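Lovastatin nonaketide synthase, polyketide synthase component (Aspergillus terreus, PDB 7CPX) builds the nonaketide backbone of lovastatin as an iterative polyketide synthase, condensing malonyl units and methylating, reducing and dehydrating the growing chain, in complex with the enoyl reductase LovC. Local coordinates at residues 1440-1446 / 1512-1518; 1471-1477 / 1493-1498; 1487-1491 / 2428-2432. The protein carries 2 engineered substitutions. One frame throughout, in Å; residues are numbered along the deposited sequence.

All three contacts involve the methyltransferase domain, but at different depths. Interaction 1 is buried: two central parallel strands joined by backbone hydrogen bonds, with aliphatic side chains on both faces. Interaction 2 is partly buried and lies past the C-terminal ends of strands 1464-1469 and 1491-1493, the latter an edge strand of the same sheet, where the turn into helix 1475-1483 meets a loop; a single backbone bond crosses it, beside aromatic and proline packing. The two touch, as I1445 packs on L1496 and I1498. Interaction 3 is a surface contact between domains: residues 1487-1491 of the methyltransferase meet residues 2428-2432 of the ketoreductase, and one arginine carries most of it.

Interaction 1: residues 1440-1446 / 1512-1518; sequences MDILEIG and YDLIIAS
The carbonyl oxygen D1441 O is shared by two backbone N-H groups, a good bond from L1514 N at 2.9 Å and a weaker, strongly bent one from D1513 N. Beside it D1441 N donates to D1513 OD2 at 2.8 Å, using the carboxylate lone pair that points away from the other oxygen. An aspartate suits the corner at D1513, since its short side chain can turn back to the neighbouring backbone. The carboxylates of D1441 and D1513 come close, and K1539 forms long, weak ion pairs with both; D1441 OD1 is also bonded by N1465 and S1466.

Farther along, the parallel ladder runs through L1443 N to L1514 O, I1516 N to L1443 O and S1518 N to I1445 O, the last nearly straight at 171°; I1445 N to I1516 O is weak and bent (128°). I1442 and L1514 lie side by side on one face, CG2 of I1442 meeting CD2 of L1514 at 3.5 Å. L1443 and I1515 do the same on the other, which helix 1527-1537 covers. L1443 CB lies 3.9 Å from the centroid of the Y1512 ring, a CH-pi contact over its face, while the phenol OH bonds T1468.

With CG anti to its N (chi1 -173°), E1444 sets CG 4.1 Å from I1516 CB, and OE1 is hydrogen-bonded to T1453 OG1 and Y1467 OH. The pair fits strands β1 and β4 of a class I methyltransferase sheet, where β1 runs into the glycine-rich turn at G1446. Aliphatics thus fill both faces, while the aspartates and the buried E1444 carboxylate each have hydrogen-bond partners.

Interaction 2: residues 1471-1477 / 1493-1498; sequences DISTGFF and FEPLDI
The ring of F1477 turns its edge to the chain at E1494 and P1495: E1494 C and P1495 N lie near the ring plane, with CZ 3.3 Å from E1494 C. T1474 CA covers one face from within the same turn. From the opposite side F1493 CB comes in obliquely, an off-centre CH-pi contact 4.2 Å from the centroid, and the two phenylalanine side chains run antiparallel, one past the other. A flat, rigid ring suits this slot between a helical turn and an extended chain.

P1495 adds the next layer. Its CD meets F1477 CE2 at 3.6 Å, and its CG meets T1474 CG2 at 3.4 Å. The methyl can do so because CG2 of T1474 stands anti to the carbonyl carbon (OG1 chi1 57°), which directs the apolar branch at the apolar proline.

One hydrogen bond joins the two segments, L1496 N to D1471 O at 3.2 Å; the donor sits well above the carbonyl plane, 56° out of it. Nearby, I1472 CA makes a C-H...O contact with L1496 O. D1471 OD1 accepts from S1473 N in an Asx turn, and S1473 OG caps G1475 N weakly; two short polar side chains thus bond backbone N-H groups in the turn that leads into the helix.

In the fold, the contact belongs to a β-α-β unit in which helix 1475-1483 connects strands 1464-1469 and 1491-1493. F1493 packs on A1480 and R1481 of that helix, whereas L1496 and I1498 reach across to I1445 on strand 1440-1445.

Interaction 3: residues 1487-1491 / 2428-2432; sequences FEDRM and KIPEY
R1490 reaches across the surface to P2430, its chain leaving CB beside the backbone N (chi1 -67°) and bending sharply at the next bond (chi2 -87°), which carries the tip toward residues 2428-2432. CD is the first atom to touch, packing 3.9 Å from P2430 CG. NE follows at 3.3 Å from P2430 CD. CZ then lies over the peptide bond joining I2429 and P2430, so that one face of the guanidinium covers P2430 N, 3.2 Å above the plane; the two side chains cross at about a right angle. NH1 is near P2430 CA and donates to N1465 O, within the methyltransferase. NH2 points at K2428 O, but the modelled separation is too short to be trusted as a bond.

Arginine suits this place because its long, flexible stem can carry a flat head across the proline, whose N has no hydrogen to give, and lay its face over the peptide. N1465 serves both sides, as its ND2 also bonds E2431 OE2. D1489 OD2 adds a marginal touch to P2430 CG. This is a small surface contact between domains, joining the loop before methyltransferase strand 1491-1493 to the last modelled residues of the ketoreductase region.

Interaction 1: residues 1440-1446 / 1512-1518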
loop_
_atom_site.group_PDB
_atom_site.type_symbol
_atom_site.label_atom_id
_atom_site.label_comp_id
_atom_site.label_asym_id
_atom_site.label_seq_id
_atom_site.Cartn_x
_atom_site.Cartn_y
_atom_site.Cartn_z
ATOM N N MET A 1440 -19.231 25.572 56.368
ATOM C CA MET A 1440 -19.157 26.959 56.794
ATOM C C MET A 1440 -18.712 27.843 55.640
ATOM O O MET A 1440 -17.834 27.470 54.861
ATOM C CB MET A 1440 -18.177 27.117 57.954
ATOM C CG MET A 1440 -18.356 26.110 59.058
ATOM S SD MET A 1440 -17.346 26.513 60.493
ATOM C CE MET A 1440 -18.280 27.876 61.185
ATOM N N ASP A 1441 -19.337 29.011 55.526
ATOM C CA ASP A 1441 -18.841 30.057 54.643
ATOM C C ASP A 1441 -17.713 30.772 55.373
ATOM O O ASP A 1441 -17.946 31.474 56.363
ATOM C CB ASP A 1441 -19.962 31.014 54.254
ATOM C CG ASP A 1441 -20.962 30.385 53.305
ATOM O OD1 ASP A 1441 -20.550 29.544 52.479
ATOM O OD2 ASP A 1441 -22.159 30.732 53.386
ATOM N N ILE A 1442 -16.488 30.581 54.894
ATOM C CA ILE A 1442 -15.286 31.016 55.593
ATOM C C ILE A 1442 -14.716 32.233 54.885
ATOM O O ILE A 1442 -14.575 32.239 53.655
ATOM C CB ILE A 1442 -14.249 29.882 55.663
ATOM C CG1 ILE A 1442 -14.828 28.694 56.437
ATOM C CG2 ILE A 1442 -12.964 30.391 56.299
ATOM C CD1 ILE A 1442 -13.909 27.493 56.517
ATOM N N LEU A 1443 -14.392 33.264 55.659
ATOM C CA LEU A 1443 -13.789 34.490 55.140
ATOM C C LEU A 1443 -12.541 34.791 55.956
ATOM O O LEU A 1443 -12.636 35.098 57.147
ATOM C CB LEU A 1443 -14.778 35.654 55.198
ATOM C CG LEU A 1443 -14.197 37.070 55.202
ATOM C CD1 LEU A 1443 -13.323 37.304 53.983
ATOM C CD2 LEU A 1443 -15.317 38.095 55.260
ATOM N N GLU A 1444 -11.373 34.709 55.325
ATOM C CA GLU A 1444 -10.107 34.972 56.002
ATOM C C GLU A 1444 -9.646 36.382 55.654
ATOM O O GLU A 1444 -9.219 36.646 54.525
ATOM C CB GLU A 1444 -9.048 33.943 55.622
ATOM C CG GLU A 1444 -7.768 34.091 56.431
ATOM C CD GLU A 1444 -6.814 32.930 56.245
ATOM O OE1 GLU A 1444 -7.053 32.104 55.339
ATOM O OE2 GLU A 1444 -5.824 32.844 57.000
ATOM N N ILE A 1445 -9.727 37.273 56.627
ATOM C CA ILE A 1445 -9.222 38.633 56.508
ATOM C C ILE A 1445 -7.787 38.651 57.011
ATOM O O ILE A 1445 -7.449 37.980 57.996
ATOM C CB ILE A 1445 -10.105 39.617 57.298
ATOM C CG1 ILE A 1445 -11.582 39.415 56.944
ATOM C CG2 ILE A 1445 -9.689 41.049 57.006
ATOM C CD1 ILE A 1445 -12.532 40.203 57.818
ATOM N N GLY A 1446 -6.937 39.414 56.330
ATOM C CA GLY A 1446 -5.529 39.429 56.664
ATOM C C GLY A 1446 -4.759 38.238 56.152
ATOM O O GLY A 1446 -3.652 37.976 56.633
ATOM N N TYR A 1512 -21.734 34.820 56.103
ATOM C CA TYR A 1512 -20.538 34.040 56.386
ATOM C C TYR A 1512 -20.695 33.317 57.713
ATOM O O TYR A 1512 -21.072 33.927 58.719
ATOM C CB TYR A 1512 -19.297 34.933 56.409
ATOM C CG TYR A 1512 -18.832 35.322 55.029
ATOM C CD1 TYR A 1512 -18.006 34.486 54.299
ATOM C CD2 TYR A 1512 -19.231 36.518 54.451
ATOM C CE1 TYR A 1512 -17.582 34.829 53.037
ATOM C CE2 TYR A 1512 -18.810 36.871 53.186
ATOM C CZ TYR A 1512 -17.984 36.023 52.483
ATOM O OH TYR A 1512 -17.559 36.365 51.219
ATOM N N ASP A 1513 -20.405 32.016 57.708
ATOM C CA ASP A 1513 -20.482 31.230 58.931
ATOM C C ASP A 1513 -19.290 31.498 59.841
ATOM O O ASP A 1513 -19.430 31.482 61.069
ATOM C CB ASP A 1513 -20.562 29.741 58.591
ATOM C CG ASP A 1513 -21.864 29.367 57.909
ATOM O OD1 ASP A 1513 -22.937 29.615 58.497
ATOM O OD2 ASP A 1513 -21.815 28.832 56.782
ATOM N N LEU A 1514 -18.115 31.745 59.265
ATOM C CA LEU A 1514 -16.915 31.922 60.067
ATOM C C LEU A 1514 -15.977 32.915 59.394
ATOM O O LEU A 1514 -15.878 32.975 58.166
ATOM C CB LEU A 1514 -16.205 30.583 60.296
ATOM C CG LEU A 1514 -14.779 30.630 60.851
ATOM C CD1 LEU A 1514 -14.560 29.522 61.861
ATOM C CD2 LEU A 1514 -13.768 30.519 59.726
ATOM N N ILE A 1515 -15.288 33.690 60.227
ATOM C CA ILE A 1515 -14.291 34.653 59.780
ATOM C C ILE A 1515 -13.006 34.411 60.555
ATOM O O ILE A 1515 -13.041 34.039 61.734
ATOM C CB ILE A 1515 -14.775 36.108 59.958
ATOM C CG1 ILE A 1515 -15.865 36.427 58.932
ATOM C CG2 ILE A 1515 -13.606 37.076 59.823
ATOM C CD1 ILE A 1515 -16.497 37.794 59.101
ATOM N N ILE A 1516 -11.875 34.611 59.886
ATOM C CA ILE A 1516 -10.550 34.386 60.456
ATOM C C ILE A 1516 -9.728 35.645 60.222
ATOM O O ILE A 1516 -9.305 35.911 59.093
ATOM C CB ILE A 1516 -9.852 33.167 59.840
ATOM C CG1 ILE A 1516 -10.648 31.896 60.130
ATOM C CG2 ILE A 1516 -8.436 33.041 60.380
ATOM C CD1 ILE A 1516 -10.303 30.736 59.218
ATOM N N ALA A 1517 -9.488 36.410 61.283
ATOM C CA ALA A 1517 -8.658 37.607 61.206
ATOM C C ALA A 1517 -7.232 37.228 61.586
ATOM O O ALA A 1517 -6.933 37.019 62.767
ATOM C CB ALA A 1517 -9.198 38.703 62.119
ATOM N N SER A 1518 -6.350 37.162 60.591
ATOM C CA SER A 1518 -4.984 36.671 60.777
ATOM C C SER A 1518 -4.054 37.858 61.007
ATOM O O SER A 1518 -3.526 38.448 60.065
ATOM C CB SER A 1518 -4.544 35.845 59.574
ATOM O OG SER A 1518 -3.199 35.422 59.713
#

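Interaction 2: residues 1471-1477 / 1493-1498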
loop_
_atom_site.group_PDB
_atom_site.type_symbol
_atom_site.label_atom_id
_atom_site.label_comp_id
_atom_site.label_asym_id
_atom_site.label_seq_id
_atom_site.Cartn_x
_atom_site.Cartn_y
_atom_site.Cartn_z
ATOM N N ASP A 1471 -7.930 40.047 51.709
ATOM C CA ASP A 1471 -6.933 40.923 52.304
ATOM C C ASP A 1471 -7.245 42.342 51.856
ATOM O O ASP A 1471 -7.977 42.558 50.885
ATOM C CB ASP A 1471 -5.509 40.520 51.906
ATOM C CG ASP A 1471 -4.446 41.306 52.656
ATOM O OD1 ASP A 1471 -4.617 42.529 52.838
ATOM O OD2 ASP A 1471 -3.437 40.698 53.070
ATOM N N ILE A 1472 -6.682 43.311 52.579
ATOM C CA ILE A 1472 -6.916 44.710 52.245
ATOM C C ILE A 1472 -6.403 45.033 50.849
ATOM O O ILE A 1472 -6.874 45.989 50.223
ATOM C CB ILE A 1472 -6.270 45.630 53.303
ATOM C CG1 ILE A 1472 -6.847 45.337 54.691
ATOM C CG2 ILE A 1472 -6.494 47.091 52.943
ATOM C CD1 ILE A 1472 -5.975 44.442 55.549
ATOM N N SER A 1473 -5.448 44.256 50.342
ATOM C CA SER A 1473 -4.886 44.449 49.012
ATOM C C SER A 1473 -5.074 43.184 48.185
ATOM O O SER A 1473 -4.881 42.071 48.682
ATOM C CB SER A 1473 -3.399 44.803 49.090
ATOM O OG SER A 1473 -2.853 44.986 47.795
ATOM N N THR A 1474 -5.448 43.366 46.918
ATOM C CA THR A 1474 -5.666 42.245 46.010
ATOM C C THR A 1474 -4.370 41.643 45.482
ATOM O O THR A 1474 -4.415 40.582 44.850
ATOM C CB THR A 1474 -6.525 42.687 44.821
ATOM O OG1 THR A 1474 -5.893 43.786 44.154
ATOM C CG2 THR A 1474 -7.908 43.104 45.282
ATOM N N GLY A 1475 -3.227 42.285 45.728
ATOM C CA GLY A 1475 -1.985 41.820 45.134
ATOM C C GLY A 1475 -1.655 40.382 45.483
ATOM O O GLY A 1475 -1.069 39.662 44.670
ATOM N N PHE A 1476 -2.025 39.942 46.685
ATOM C CA PHE A 1476 -1.719 38.583 47.111
ATOM C C PHE A 1476 -2.614 37.543 46.451
ATOM O O PHE A 1476 -2.246 36.362 46.419
ATOM C CB PHE A 1476 -1.851 38.462 48.631
ATOM C CG PHE A 1476 -1.143 39.545 49.392
ATOM C CD1 PHE A 1476 0.194 39.416 49.726
ATOM C CD2 PHE A 1476 -1.816 40.692 49.776
ATOM C CE1 PHE A 1476 0.846 40.412 50.428
ATOM C CE2 PHE A 1476 -1.170 41.691 50.477
ATOM C CZ PHE A 1476 0.163 41.550 50.804
ATOM N N PHE A 1477 -3.765 37.952 45.912
ATOM C CA PHE A 1477 -4.743 36.980 45.436
ATOM C C PHE A 1477 -4.135 36.036 44.408
ATOM O O PHE A 1477 -4.345 34.819 44.474
ATOM C CB PHE A 1477 -5.960 37.698 44.849
ATOM C CG PHE A 1477 -6.828 38.377 45.878
ATOM C CD1 PHE A 1477 -6.481 38.380 47.221
ATOM C CD2 PHE A 1477 -8.000 39.005 45.497
ATOM C CE1 PHE A 1477 -7.282 39.001 48.157
ATOM C CE2 PHE A 1477 -8.805 39.627 46.431
ATOM C CZ PHE A 1477 -8.445 39.624 47.762
ATOM N N PHE A 1493 -12.007 34.671 45.760
ATOM C CA PHE A 1493 -11.102 35.738 46.169
ATOM C C PHE A 1493 -11.815 37.078 46.056
ATOM O O PHE A 1493 -12.357 37.410 44.997
ATOM C CB PHE A 1493 -9.835 35.726 45.314
ATOM C CG PHE A 1493 -9.179 34.377 45.233
ATOM C CD1 PHE A 1493 -9.569 33.461 44.271
ATOM C CD2 PHE A 1493 -8.178 34.023 46.120
ATOM C CE1 PHE A 1493 -8.972 32.219 44.195
ATOM C CE2 PHE A 1493 -7.575 32.784 46.048
ATOM C CZ PHE A 1493 -7.973 31.879 45.084
ATOM N N GLU A 1494 -11.812 37.844 47.150
ATOM C CA GLU A 1494 -12.413 39.166 47.187
ATOM C C GLU A 1494 -11.662 40.006 48.210
ATOM O O GLU A 1494 -11.361 39.503 49.303
ATOM C CB GLU A 1494 -13.899 39.113 47.555
ATOM C CG GLU A 1494 -14.752 38.305 46.594
ATOM C CD GLU A 1494 -16.228 38.362 46.939
ATOM O OE1 GLU A 1494 -16.589 39.093 47.886
ATOM O OE2 GLU A 1494 -17.025 37.677 46.266
ATOM N N PRO A 1495 -11.350 41.263 47.903
ATOM C CA PRO A 1495 -10.668 42.115 48.878
ATOM C C PRO A 1495 -11.634 42.780 49.843
ATOM O O PRO A 1495 -12.765 43.127 49.502
ATOM C CB PRO A 1495 -9.981 43.160 47.990
ATOM C CG PRO A 1495 -10.926 43.322 46.852
ATOM C CD PRO A 1495 -11.552 41.963 46.621
ATOM N N LEU A 1496 -11.161 42.960 51.074
ATOM C CA LEU A 1496 -11.941 43.625 52.107
ATOM C C LEU A 1496 -11.045 44.573 52.884
ATOM O O LEU A 1496 -9.960 44.184 53.328
ATOM C CB LEU A 1496 -12.575 42.615 53.068
ATOM C CG LEU A 1496 -13.542 43.187 54.107
ATOM C CD1 LEU A 1496 -14.845 43.624 53.462
ATOM C CD2 LEU A 1496 -13.802 42.170 55.203
ATOM N N ASP A 1497 -11.503 45.810 53.047
ATOM C CA ASP A 1497 -10.865 46.767 53.945
ATOM C C ASP A 1497 -11.624 46.708 55.264
ATOM O O ASP A 1497 -12.742 47.217 55.375
ATOM C CB ASP A 1497 -10.874 48.169 53.345
ATOM C CG ASP A 1497 -10.134 49.175 54.205
ATOM O OD1 ASP A 1497 -9.570 48.772 55.245
ATOM O OD2 ASP A 1497 -10.117 50.370 53.842
ATOM N N ILE A 1498 -11.015 46.077 56.271
ATOM C CA ILE A 1498 -11.678 45.938 57.564
ATOM C C ILE A 1498 -12.020 47.304 58.135
ATOM O O ILE A 1498 -12.942 47.425 58.949
ATOM C CB ILE A 1498 -10.831 45.138 58.587
ATOM C CG1 ILE A 1498 -9.590 44.502 57.953
ATOM C CG2 ILE A 1498 -11.688 44.061 59.233
ATOM C CD1 ILE A 1498 -8.765 43.674 58.913
#

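Interaction 3: residues 1487-1491 / 2428-2432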
loop_
_atom_site.group_PDB
_atom_site.type_symbol
_atom_site.label_atom_id
_atom_site.label_comp_id
_atom_site.label_asym_id
_atom_site.label_seq_id
_atom_site.Cartn_x
_atom_site.Cartn_y
_atom_site.Cartn_z
ATOM N N PHE A 1487 -8.308 24.106 46.580
ATOM C CA PHE A 1487 -9.521 24.635 47.185
ATOM C C PHE A 1487 -10.217 25.655 46.294
ATOM O O PHE A 1487 -11.227 26.235 46.705
ATOM C CB PHE A 1487 -9.193 25.269 48.539
ATOM C CG PHE A 1487 -8.251 24.452 49.377
ATOM C CD1 PHE A 1487 -8.732 23.481 50.237
ATOM C CD2 PHE A 1487 -6.884 24.660 49.308
ATOM C CE1 PHE A 1487 -7.868 22.730 51.009
ATOM C CE2 PHE A 1487 -6.015 23.913 50.078
ATOM C CZ PHE A 1487 -6.507 22.946 50.930
ATOM N N GLU A 1488 -9.700 25.888 45.085
ATOM C CA GLU A 1488 -10.273 26.912 44.219
ATOM C C GLU A 1488 -11.727 26.615 43.876
ATOM O O GLU A 1488 -12.507 27.543 43.642
ATOM C CB GLU A 1488 -9.446 27.040 42.941
ATOM C CG GLU A 1488 -9.875 28.186 42.039
ATOM C CD GLU A 1488 -8.942 28.379 40.861
ATOM O OE1 GLU A 1488 -7.979 27.597 40.729
ATOM O OE2 GLU A 1488 -9.172 29.315 40.067
ATOM N N ASP A 1489 -12.110 25.336 43.838
ATOM C CA ASP A 1489 -13.505 25.002 43.578
ATOM C C ASP A 1489 -14.418 25.582 44.647
ATOM O O ASP A 1489 -15.507 26.076 44.335
ATOM C CB ASP A 1489 -13.676 23.484 43.496
ATOM C CG ASP A 1489 -13.248 22.780 44.767
ATOM O OD1 ASP A 1489 -12.353 23.301 45.465
ATOM O OD2 ASP A 1489 -13.805 21.703 45.067
ATOM N N ARG A 1490 -13.991 25.536 45.910
ATOM C CA ARG A 1490 -14.736 26.137 47.006
ATOM C C ARG A 1490 -14.253 27.536 47.357
ATOM O O ARG A 1490 -14.999 28.289 47.991
ATOM C CB ARG A 1490 -14.638 25.256 48.257
ATOM C CG ARG A 1490 -15.328 23.905 48.137
ATOM C CD ARG A 1490 -16.801 23.979 48.517
ATOM N NE ARG A 1490 -17.337 22.664 48.849
ATOM C CZ ARG A 1490 -18.571 22.439 49.277
ATOM N NH1 ARG A 1490 -19.443 23.421 49.430
ATOM N NH2 ARG A 1490 -18.940 21.194 49.561
ATOM N N MET A 1491 -13.036 27.902 46.962
ATOM C CA MET A 1491 -12.450 29.175 47.351
ATOM C C MET A 1491 -12.762 30.255 46.323
ATOM O O MET A 1491 -12.718 30.018 45.113
ATOM C CB MET A 1491 -10.936 29.041 47.520
ATOM C CG MET A 1491 -10.237 30.342 47.890
ATOM S SD MET A 1491 -8.464 30.145 48.151
ATOM C CE MET A 1491 -8.442 29.239 49.695
ATOM N N LYS A 2428 -20.541 17.151 51.283
ATOM C CA LYS A 2428 -21.381 17.999 50.452
ATOM C C LYS A 2428 -20.566 18.665 49.349
ATOM O O LYS A 2428 -19.407 19.038 49.543
ATOM C CB LYS A 2428 -22.081 19.056 51.306
ATOM C CG LYS A 2428 -23.099 18.465 52.267
ATOM C CD LYS A 2428 -23.692 19.515 53.186
ATOM C CE LYS A 2428 -24.763 18.920 54.087
ATOM N NZ LYS A 2428 -25.340 19.928 55.019
ATOM N N ILE A 2429 -21.192 18.804 48.184
ATOM C CA ILE A 2429 -20.550 19.347 46.988
ATOM C C ILE A 2429 -20.588 20.870 47.038
ATOM O O ILE A 2429 -21.473 21.443 47.691
ATOM C CB ILE A 2429 -21.235 18.821 45.715
ATOM C CG1 ILE A 2429 -21.238 17.291 45.706
ATOM C CG2 ILE A 2429 -20.547 19.350 44.457
ATOM C CD1 ILE A 2429 -21.945 16.692 44.507
ATOM N N PRO A 2430 -19.645 21.569 46.385
ATOM C CA PRO A 2430 -19.790 23.019 46.205
ATOM C C PRO A 2430 -21.191 23.425 45.777
ATOM O O PRO A 2430 -21.891 22.659 45.109
ATOM C CB PRO A 2430 -18.760 23.337 45.113
ATOM C CG PRO A 2430 -17.759 22.198 45.152
ATOM C CD PRO A 2430 -18.278 21.124 46.072
ATOM N N GLU A 2431 -21.603 24.634 46.159
ATOM C CA GLU A 2431 -22.947 25.124 45.880
ATOM C C GLU A 2431 -22.999 26.205 44.814
ATOM O O GLU A 2431 -24.019 26.330 44.133
ATOM C CB GLU A 2431 -23.598 25.664 47.163
ATOM C CG GLU A 2431 -22.630 26.207 48.214
ATOM C CD GLU A 2431 -21.843 27.417 47.744
ATOM O OE1 GLU A 2431 -21.214 27.346 46.669
ATOM O OE2 GLU A 2431 -21.853 28.443 48.456
ATOM N N TYR A 2432 -21.934 26.984 44.649
ATOM C CA TYR A 2432 -21.913 28.063 43.666
ATOM C C TYR A 2432 -20.770 27.866 42.676
ATOM O O TYR A 2432 -19.767 28.577 42.725
ATOM C CB TYR A 2432 -21.780 29.421 44.359
ATOM C CG TYR A 2432 -22.858 29.707 45.383
ATOM C CD1 TYR A 2432 -24.129 29.164 45.257
ATOM C CD2 TYR A 2432 -22.600 30.520 46.477
ATOM C CE1 TYR A 2432 -25.113 29.422 46.191
ATOM C CE2 TYR A 2432 -23.578 30.784 47.416
ATOM C CZ TYR A 2432 -24.832 30.233 47.269
ATOM O OH TYR A 2432 -25.810 30.494 48.201
#